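Local coordinates for pili retraction protein PilT (Thermus thermophilus, PDB 5FL3), which probably binds and hydrolyses ATP, as a GSP E family motor ATPase thought to drive the retraction of type IV pili, at residues Met19-Ala31 / Leu95-Val107. Residues are numbered along the deposited sequence; the frame is centred on the assembly and turned at random.
Sequences MVQARASDIHLQA and LRQRGSFGLVMRV
I27 and M105 trade backbone hydrogen bonds, each N lying 2.8 Å from the other residue's O, and the antiparallel ladder between strands 26-30 and 100-107 continues to L29 and L103. There L29 N gives a nearly straight bond to L103 O, while the return bond is bent to 137°. The tight side is apolar: I27, L29, L103 and M105 project from one face, with L29 and L103 side by side (CB to CB 3.8 Å) and I59 of helix 53-63 touching both. M105 SD comes within 4.4 Å of L29 CD1. The other face, with D26, H28, Q30, V104 and R106, is partly exposed and more loosely joined. V104 CG1 lies over the H28 ring, offset toward its rim; the D26 carboxylate meets only the aliphatic part of R106, whose guanidinium turns away to E173 and the carbonyl of I172. Past the ladder the strands separate, and one water bridges Q30 OE1, A31 N, Q97 NE2 and F101 O. A bend at chi2 (-68°) folds the Q30 amide across the strand, setting OE1 3.2 Å from G102 CA and NE2 against the L95 methyls. An alanine here is likely to cost the water one acceptor and expose G102 and L95. At the far end V107 N bonds S25 O; the S25 side chain lies about 4 Å from the bound ADP. These are the two central strands of the six-stranded antiparallel sheet in the N-terminal domain, which in PilT-type secretion ATPases precedes the P-loop domain.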
ATOM      1  N   MET A  19     -17.392   7.450 -13.894  1.00 43.39           N
ATOM      2  CA  MET A  19     -16.936   6.716 -12.713  1.00 46.73           C
ATOM      3  C   MET A  19     -15.498   7.086 -12.326  1.00 44.19           C
ATOM      4  O   MET A  19     -15.217   7.407 -11.163  1.00 37.74           O
ATOM      5  CB  MET A  19     -17.069   5.196 -12.938  1.00 46.32           C
ATOM      6  CG  MET A  19     -18.530   4.754 -13.045  1.00 47.08           C
ATOM      7  SD  MET A  19     -18.857   2.991 -13.084  1.00 50.25           S
ATOM      8  CE  MET A  19     -18.055   2.570 -14.578  1.00 43.94           C
ATOM      9  N   VAL A  20     -14.592   7.071 -13.297  1.00 41.95           N
ATOM     10  CA  VAL A  20     -13.220   7.450 -12.998  1.00 41.68           C
ATOM     11  C   VAL A  20     -13.135   8.887 -12.466  1.00 44.37           C
ATOM     12  O   VAL A  20     -12.427   9.146 -11.486  1.00 40.78           O
ATOM     13  CB  VAL A  20     -12.316   7.302 -14.228  1.00 47.33           C
ATOM     14  CG1 VAL A  20     -10.913   7.756 -13.896  1.00 41.15           C
ATOM     15  CG2 VAL A  20     -12.320   5.857 -14.721  1.00 39.41           C
ATOM     16  N   GLN A  21     -13.879   9.810 -13.080  1.00 42.93           N
ATOM     17  CA  GLN A  21     -13.855  11.208 -12.645  1.00 42.71           C
ATOM     18  C   GLN A  21     -14.465  11.395 -11.252  1.00 45.34           C
ATOM     19  O   GLN A  21     -14.130  12.350 -10.539  1.00 46.46           O
ATOM     20  CB  GLN A  21     -14.567  12.090 -13.665  1.00 50.72           C
ATOM     21  CG  GLN A  21     -13.740  12.328 -14.923  1.00 55.55           C
ATOM     22  CD  GLN A  21     -14.449  13.196 -15.943  1.00 65.88           C
ATOM     23  OE1 GLN A  21     -15.681  13.173 -16.055  1.00 63.22           O
ATOM     24  NE2 GLN A  21     -13.670  13.978 -16.693  1.00 66.78           N
ATOM     25  N   ALA A  22     -15.339  10.471 -10.862  1.00 42.66           N
ATOM     26  CA  ALA A  22     -15.848  10.417  -9.495  1.00 38.03           C
ATOM     27  C   ALA A  22     -14.831   9.846  -8.495  1.00 40.08           C
ATOM     28  O   ALA A  22     -15.152   9.684  -7.323  1.00 42.58           O
ATOM     29  CB  ALA A  22     -17.133   9.597  -9.450  1.00 39.57           C
ATOM     30  N   ARG A  23     -13.624   9.539  -8.971  1.00 41.23           N
ATOM     31  CA  ARG A  23     -12.528   8.967  -8.165  1.00 41.11           C
ATOM     32  C   ARG A  23     -12.729   7.499  -7.776  1.00 40.47           C
ATOM     33  O   ARG A  23     -12.282   7.052  -6.711  1.00 36.00           O
ATOM     34  CB  ARG A  23     -12.282   9.795  -6.902  1.00 43.45           C
ATOM     35  CG  ARG A  23     -11.537  11.101  -7.157  1.00 46.76           C
ATOM     36  CD  ARG A  23     -11.368  11.861  -5.868  1.00 45.82           C
ATOM     37  NE  ARG A  23     -12.636  11.957  -5.152  1.00 49.85           N
ATOM     38  CZ  ARG A  23     -12.861  11.417  -3.960  1.00 51.46           C
ATOM     39  NH1 ARG A  23     -11.892  10.744  -3.343  1.00 46.60           N
ATOM     40  NH2 ARG A  23     -14.050  11.556  -3.379  1.00 47.73           N
ATOM     41  N   ALA A  24     -13.371   6.743  -8.657  1.00 40.33           N
ATOM     42  CA  ALA A  24     -13.543   5.317  -8.411  1.00 41.06           C
ATOM     43  C   ALA A  24     -12.206   4.617  -8.480  1.00 38.45           C
ATOM     44  O   ALA A  24     -11.508   4.716  -9.479  1.00 38.56           O
ATOM     45  CB  ALA A  24     -14.505   4.693  -9.418  1.00 37.63           C
ATOM     46  N   SER A  25     -11.872   3.891  -7.420  1.00 38.38           N
ATOM     47  CA  SER A  25     -10.726   3.012  -7.424  1.00 33.21           C
ATOM     48  C   SER A  25     -11.069   1.672  -8.076  1.00 37.46           C
ATOM     49  O   SER A  25     -10.213   1.023  -8.685  1.00 37.60           O
ATOM     50  CB  SER A  25     -10.242   2.801  -6.003  1.00 30.98           C
ATOM     51  OG  SER A  25     -11.320   2.375  -5.210  1.00 37.47           O
ATOM     52  N   ASP A  26     -12.330   1.269  -7.949  1.00 37.20           N
ATOM     53  CA  ASP A  26     -12.775  -0.049  -8.392  1.00 34.91           C
ATOM     54  C   ASP A  26     -14.190   0.038  -8.940  1.00 37.11           C
ATOM     55  O   ASP A  26     -15.047   0.737  -8.373  1.00 37.69           O
ATOM     56  CB  ASP A  26     -12.730  -1.069  -7.243  1.00 32.16           C
ATOM     57  CG  ASP A  26     -11.352  -1.180  -6.598  1.00 37.57           C
ATOM     58  OD1 ASP A  26     -11.062  -0.438  -5.625  1.00 33.68           O
ATOM     59  OD2 ASP A  26     -10.563  -2.028  -7.066  1.00 42.36           O
ATOM     60  N   ILE A  27     -14.422  -0.665 -10.042  1.00 32.73           N
ATOM     61  CA  ILE A  27     -15.741  -0.751 -10.644  1.00 34.91           C
ATOM     62  C   ILE A  27     -16.246  -2.196 -10.641  1.00 36.05           C
ATOM     63  O   ILE A  27     -15.595  -3.110 -11.165  1.00 34.61           O
ATOM     64  CB  ILE A  27     -15.736  -0.205 -12.091  1.00 39.08           C
ATOM     65  CG1 ILE A  27     -15.308   1.267 -12.109  1.00 36.06           C
ATOM     66  CG2 ILE A  27     -17.107  -0.375 -12.738  1.00 28.77           C
ATOM     67  CD1 ILE A  27     -14.849   1.727 -13.455  1.00 35.67           C
ATOM     68  N   HIS A  28     -17.408  -2.389 -10.031  1.00 32.91           N
ATOM     69  CA  HIS A  28     -18.053  -3.687  -9.986  1.00 32.36           C
ATOM     70  C   HIS A  28     -19.279  -3.737 -10.905  1.00 35.19           C
ATOM     71  O   HIS A  28     -20.221  -2.963 -10.744  1.00 34.34           O
ATOM     72  CB  HIS A  28     -18.446  -4.016  -8.548  1.00 33.46           C
ATOM     73  CG  HIS A  28     -17.270  -4.268  -7.649  1.00 37.12           C
ATOM     74  ND1 HIS A  28     -16.404  -3.269  -7.255  1.00 37.60           N
ATOM     75  CD2 HIS A  28     -16.804  -5.410  -7.090  1.00 32.51           C
ATOM     76  CE1 HIS A  28     -15.468  -3.778  -6.478  1.00 31.26           C
ATOM     77  NE2 HIS A  28     -15.693  -5.074  -6.355  1.00 36.88           N
ATOM     78  N   LEU A  29     -19.240  -4.644 -11.876  1.00 37.53           N
ATOM     79  CA  LEU A  29     -20.349  -4.901 -12.802  1.00 32.90           C
ATOM     80  C   LEU A  29     -20.871  -6.342 -12.633  1.00 35.48           C
ATOM     81  O   LEU A  29     -20.285  -7.304 -13.154  1.00 32.40           O
ATOM     82  CB  LEU A  29     -19.895  -4.636 -14.245  1.00 32.38           C
ATOM     83  CG  LEU A  29     -19.428  -3.181 -14.438  1.00 39.99           C
ATOM     84  CD1 LEU A  29     -19.027  -2.849 -15.864  1.00 39.03           C
ATOM     85  CD2 LEU A  29     -20.511  -2.214 -13.947  1.00 38.56           C
ATOM     86  N   GLN A  30     -21.962  -6.479 -11.880  1.00 33.57           N
ATOM     87  CA  GLN A  30     -22.497  -7.780 -11.504  1.00 33.12           C
ATOM     88  C   GLN A  30     -24.001  -7.858 -11.758  1.00 36.08           C
ATOM     89  O   GLN A  30     -24.732  -6.925 -11.425  1.00 37.11           O
ATOM     90  CB  GLN A  30     -22.222  -8.072 -10.026  1.00 30.38           C
ATOM     91  CG  GLN A  30     -20.773  -8.131  -9.621  1.00 33.71           C
ATOM     92  CD  GLN A  30     -20.037  -9.334 -10.204  1.00 35.94           C
ATOM     93  OE1 GLN A  30     -20.628 -10.177 -10.877  1.00 36.21           O
ATOM     94  NE2 GLN A  30     -18.740  -9.411  -9.946  1.00 36.18           N
ATOM     95  N   ALA A  31     -24.464  -8.977 -12.307  1.00 31.53           N
ATOM     96  CA  ALA A  31     -25.889  -9.156 -12.574  1.00 39.86           C
ATOM     97  C   ALA A  31     -26.728  -9.052 -11.296  1.00 38.75           C
ATOM     98  O   ALA A  31     -26.398  -9.651 -10.265  1.00 38.00           O
ATOM     99  CB  ALA A  31     -26.145 -10.503 -13.275  1.00 35.96           C
ATOM    100  N   LEU A  95     -15.422 -12.668 -14.578  1.00 36.40           N
ATOM    101  CA  LEU A  95     -15.730 -13.901 -13.865  1.00 33.25           C
ATOM    102  C   LEU A  95     -17.083 -14.430 -14.310  1.00 32.10           C
ATOM    103  O   LEU A  95     -17.775 -13.789 -15.101  1.00 30.57           O
ATOM    104  CB  LEU A  95     -15.718 -13.667 -12.355  1.00 30.78           C
ATOM    105  CG  LEU A  95     -16.609 -12.514 -11.883  1.00 32.12           C
ATOM    106  CD1 LEU A  95     -17.780 -13.062 -11.098  1.00 32.42           C
ATOM    107  CD2 LEU A  95     -15.857 -11.488 -11.072  1.00 32.89           C
ATOM    108  N   ARG A  96     -17.429 -15.610 -13.806  1.00 32.63           N
ATOM    109  CA  ARG A  96     -18.756 -16.214 -13.955  1.00 32.14           C
ATOM    110  C   ARG A  96     -19.348 -16.418 -12.581  1.00 33.45           C
ATOM    111  O   ARG A  96     -18.677 -16.921 -11.691  1.00 31.48           O
ATOM    112  CB  ARG A  96     -18.681 -17.552 -14.685  1.00 33.60           C
ATOM    113  CG  ARG A  96     -18.094 -17.443 -16.083  1.00 41.53           C
ATOM    114  CD  ARG A  96     -17.643 -18.796 -16.625  1.00 39.26           C
ATOM    115  NE  ARG A  96     -17.202 -18.697 -18.014  1.00 42.48           N
ATOM    116  CZ  ARG A  96     -18.030 -18.568 -19.049  1.00 49.31           C
ATOM    117  NH1 ARG A  96     -19.348 -18.528 -18.846  1.00 52.42           N
ATOM    118  NH2 ARG A  96     -17.542 -18.470 -20.286  1.00 48.92           N
ATOM    119  N   GLN A  97     -20.592 -16.013 -12.380  1.00 34.97           N
ATOM    120  CA  GLN A  97     -21.230 -16.298 -11.110  1.00 31.36           C
ATOM    121  C   GLN A  97     -22.718 -16.491 -11.331  1.00 37.60           C
ATOM    122  O   GLN A  97     -23.377 -15.673 -11.983  1.00 38.70           O
ATOM    123  CB  GLN A  97     -20.935 -15.184 -10.094  1.00 30.63           C
ATOM    124  CG  GLN A  97     -21.530 -13.833 -10.406  1.00 32.25           C
ATOM    125  CD  GLN A  97     -22.926 -13.678  -9.827  1.00 34.05           C
ATOM    126  OE1 GLN A  97     -23.303 -14.375  -8.900  1.00 35.35           O
ATOM    127  NE2 GLN A  97     -23.687 -12.752 -10.371  1.00 38.71           N
ATOM    128  N   ARG A  98     -23.225 -17.607 -10.816  1.00 38.56           N
ATOM    129  CA  ARG A  98     -24.628 -17.996 -10.970  1.00 36.52           C
ATOM    130  C   ARG A  98     -25.101 -17.937 -12.426  1.00 39.02           C
ATOM    131  O   ARG A  98     -26.167 -17.388 -12.740  1.00 41.76           O
ATOM    132  CB  ARG A  98     -25.511 -17.139 -10.061  1.00 36.28           C
ATOM    133  CG  ARG A  98     -25.293 -17.477  -8.587  1.00 39.95           C
ATOM    134  CD  ARG A  98     -26.174 -16.676  -7.668  1.00 42.25           C
ATOM    135  NE  ARG A  98     -27.557 -16.679  -8.116  1.00 47.08           N
ATOM    136  CZ  ARG A  98     -28.534 -16.003  -7.520  1.00 49.86           C
ATOM    137  NH1 ARG A  98     -28.269 -15.275  -6.433  1.00 43.27           N
ATOM    138  NH2 ARG A  98     -29.772 -16.059  -8.008  1.00 47.75           N
ATOM    139  N   GLY A  99     -24.282 -18.508 -13.305  1.00 36.61           N
ATOM    140  CA  GLY A  99     -24.604 -18.631 -14.713  1.00 38.39           C
ATOM    141  C   GLY A  99     -24.346 -17.359 -15.490  1.00 39.56           C
ATOM    142  O   GLY A  99     -24.617 -17.271 -16.691  1.00 35.02           O
ATOM    143  N   SER A 100     -23.803 -16.364 -14.808  1.00 33.91           N
ATOM    144  CA  SER A 100     -23.747 -15.050 -15.413  1.00 40.19           C
ATOM    145  C   SER A 100     -22.348 -14.473 -15.364  1.00 38.16           C
ATOM    146  O   SER A 100     -21.576 -14.783 -14.443  1.00 38.21           O
ATOM    147  CB  SER A 100     -24.731 -14.123 -14.713  1.00 39.58           C
ATOM    148  OG  SER A 100     -24.567 -12.820 -15.202  1.00 48.22           O
ATOM    149  N   PHE A 101     -22.016 -13.646 -16.350  1.00 34.94           N
ATOM    150  CA  PHE A 101     -20.722 -12.962 -16.329  1.00 36.30           C
ATOM    151  C   PHE A 101     -20.710 -11.874 -15.271  1.00 36.08           C
ATOM    152  O   PHE A 101     -21.745 -11.264 -14.951  1.00 34.35           O
ATOM    153  CB  PHE A 101     -20.360 -12.365 -17.693  1.00 35.39           C
ATOM    154  CG  PHE A 101     -19.844 -13.378 -18.677  1.00 41.43           C
ATOM    155  CD1 PHE A 101     -18.728 -14.147 -18.383  1.00 45.03           C
ATOM    156  CD2 PHE A 101     -20.480 -13.578 -19.894  1.00 50.95           C
ATOM    157  CE1 PHE A 101     -18.247 -15.102 -19.286  1.00 46.92           C
ATOM    158  CE2 PHE A 101     -19.998 -14.526 -20.806  1.00 49.74           C
ATOM    159  CZ  PHE A 101     -18.880 -15.283 -20.499  1.00 47.46           C
ATOM    160  N   GLY A 102     -19.529 -11.670 -14.706  1.00 35.63           N
ATOM    161  CA  GLY A 102     -19.278 -10.574 -13.792  1.00 33.45           C
ATOM    162  C   GLY A 102     -18.026  -9.849 -14.235  1.00 34.06           C
ATOM    163  O   GLY A 102     -17.211 -10.385 -14.981  1.00 37.86           O
ATOM    164  N   LEU A 103     -17.852  -8.626 -13.763  1.00 36.21           N
ATOM    165  CA  LEU A 103     -16.729  -7.827 -14.198  1.00 33.27           C
ATOM    166  C   LEU A 103     -16.245  -6.948 -13.060  1.00 38.64           C
ATOM    167  O   LEU A 103     -17.031  -6.238 -12.420  1.00 36.79           O
ATOM    168  CB  LEU A 103     -17.131  -6.981 -15.400  1.00 39.35           C
ATOM    169  CG  LEU A 103     -16.080  -6.595 -16.439  1.00 46.76           C
ATOM    170  CD1 LEU A 103     -15.402  -7.834 -16.963  1.00 43.76           C
ATOM    171  CD2 LEU A 103     -16.720  -5.796 -17.580  1.00 47.01           C
ATOM    172  N   VAL A 104     -14.953  -7.020 -12.773  1.00 37.00           N
ATOM    173  CA  VAL A 104     -14.374  -6.138 -11.775  1.00 36.36           C
ATOM    174  C   VAL A 104     -13.209  -5.414 -12.410  1.00 38.39           C
ATOM    175  O   VAL A 104     -12.252  -6.035 -12.857  1.00 36.33           O
ATOM    176  CB  VAL A 104     -13.905  -6.882 -10.510  1.00 33.91           C
ATOM    177  CG1 VAL A 104     -13.265  -5.892  -9.558  1.00 31.74           C
ATOM    178  CG2 VAL A 104     -15.077  -7.579  -9.831  1.00 30.61           C
ATOM    179  N   MET A 105     -13.314  -4.094 -12.467  1.00 37.71           N
ATOM    180  CA  MET A 105     -12.312  -3.277 -13.116  1.00 36.40           C
ATOM    181  C   MET A 105     -11.574  -2.439 -12.085  1.00 38.27           C
ATOM    182  O   MET A 105     -12.215  -1.748 -11.281  1.00 39.21           O
ATOM    183  CB  MET A 105     -12.974  -2.389 -14.153  1.00 34.51           C
ATOM    184  CG  MET A 105     -13.958  -3.148 -14.994  1.00 36.96           C
ATOM    185  SD  MET A 105     -14.661  -2.127 -16.289  1.00 47.32           S
ATOM    186  CE  MET A 105     -13.187  -1.546 -17.128  1.00 43.43           C
ATOM    187  N   ARG A 106     -10.243  -2.513 -12.086  1.00 35.49           N
ATOM    188  CA  ARG A 106      -9.436  -1.654 -11.207  1.00 41.38           C
ATOM    189  C   ARG A 106      -8.744  -0.530 -11.986  1.00 39.95           C
ATOM    190  O   ARG A 106      -8.126  -0.768 -13.029  1.00 39.87           O
ATOM    191  CB  ARG A 106      -8.392  -2.485 -10.461  1.00 40.47           C
ATOM    192  CG  ARG A 106      -7.483  -1.665  -9.562  1.00 39.88           C
ATOM    193  CD  ARG A 106      -6.502  -2.573  -8.843  1.00 45.18           C
ATOM    194  NE  ARG A 106      -5.826  -3.450  -9.799  1.00 49.27           N
ATOM    195  CZ  ARG A 106      -4.735  -3.110 -10.484  1.00 46.51           C
ATOM    196  NH1 ARG A 106      -4.189  -1.908 -10.308  1.00 47.17           N
ATOM    197  NH2 ARG A 106      -4.193  -3.969 -11.344  1.00 42.18           N
ATOM    198  N   VAL A 107      -8.847   0.699 -11.498  1.00 34.99           N
ATOM    199  CA  VAL A 107      -8.150   1.790 -12.171  1.00 39.89           C
ATOM    200  C   VAL A 107      -6.669   1.802 -11.794  1.00 39.17           C
ATOM    201  O   VAL A 107      -6.341   1.827 -10.622  1.00 45.13           O
ATOM    202  CB  VAL A 107      -8.760   3.159 -11.836  1.00 42.40           C
ATOM    203  CG1 VAL A 107      -8.060   4.275 -12.644  1.00 38.68           C
ATOM    204  CG2 VAL A 107     -10.268   3.147 -12.087  1.00 37.81           C
TER
HETATM  205  O   HOH W   1     -22.545 -11.002 -12.556  1.00 31.59           O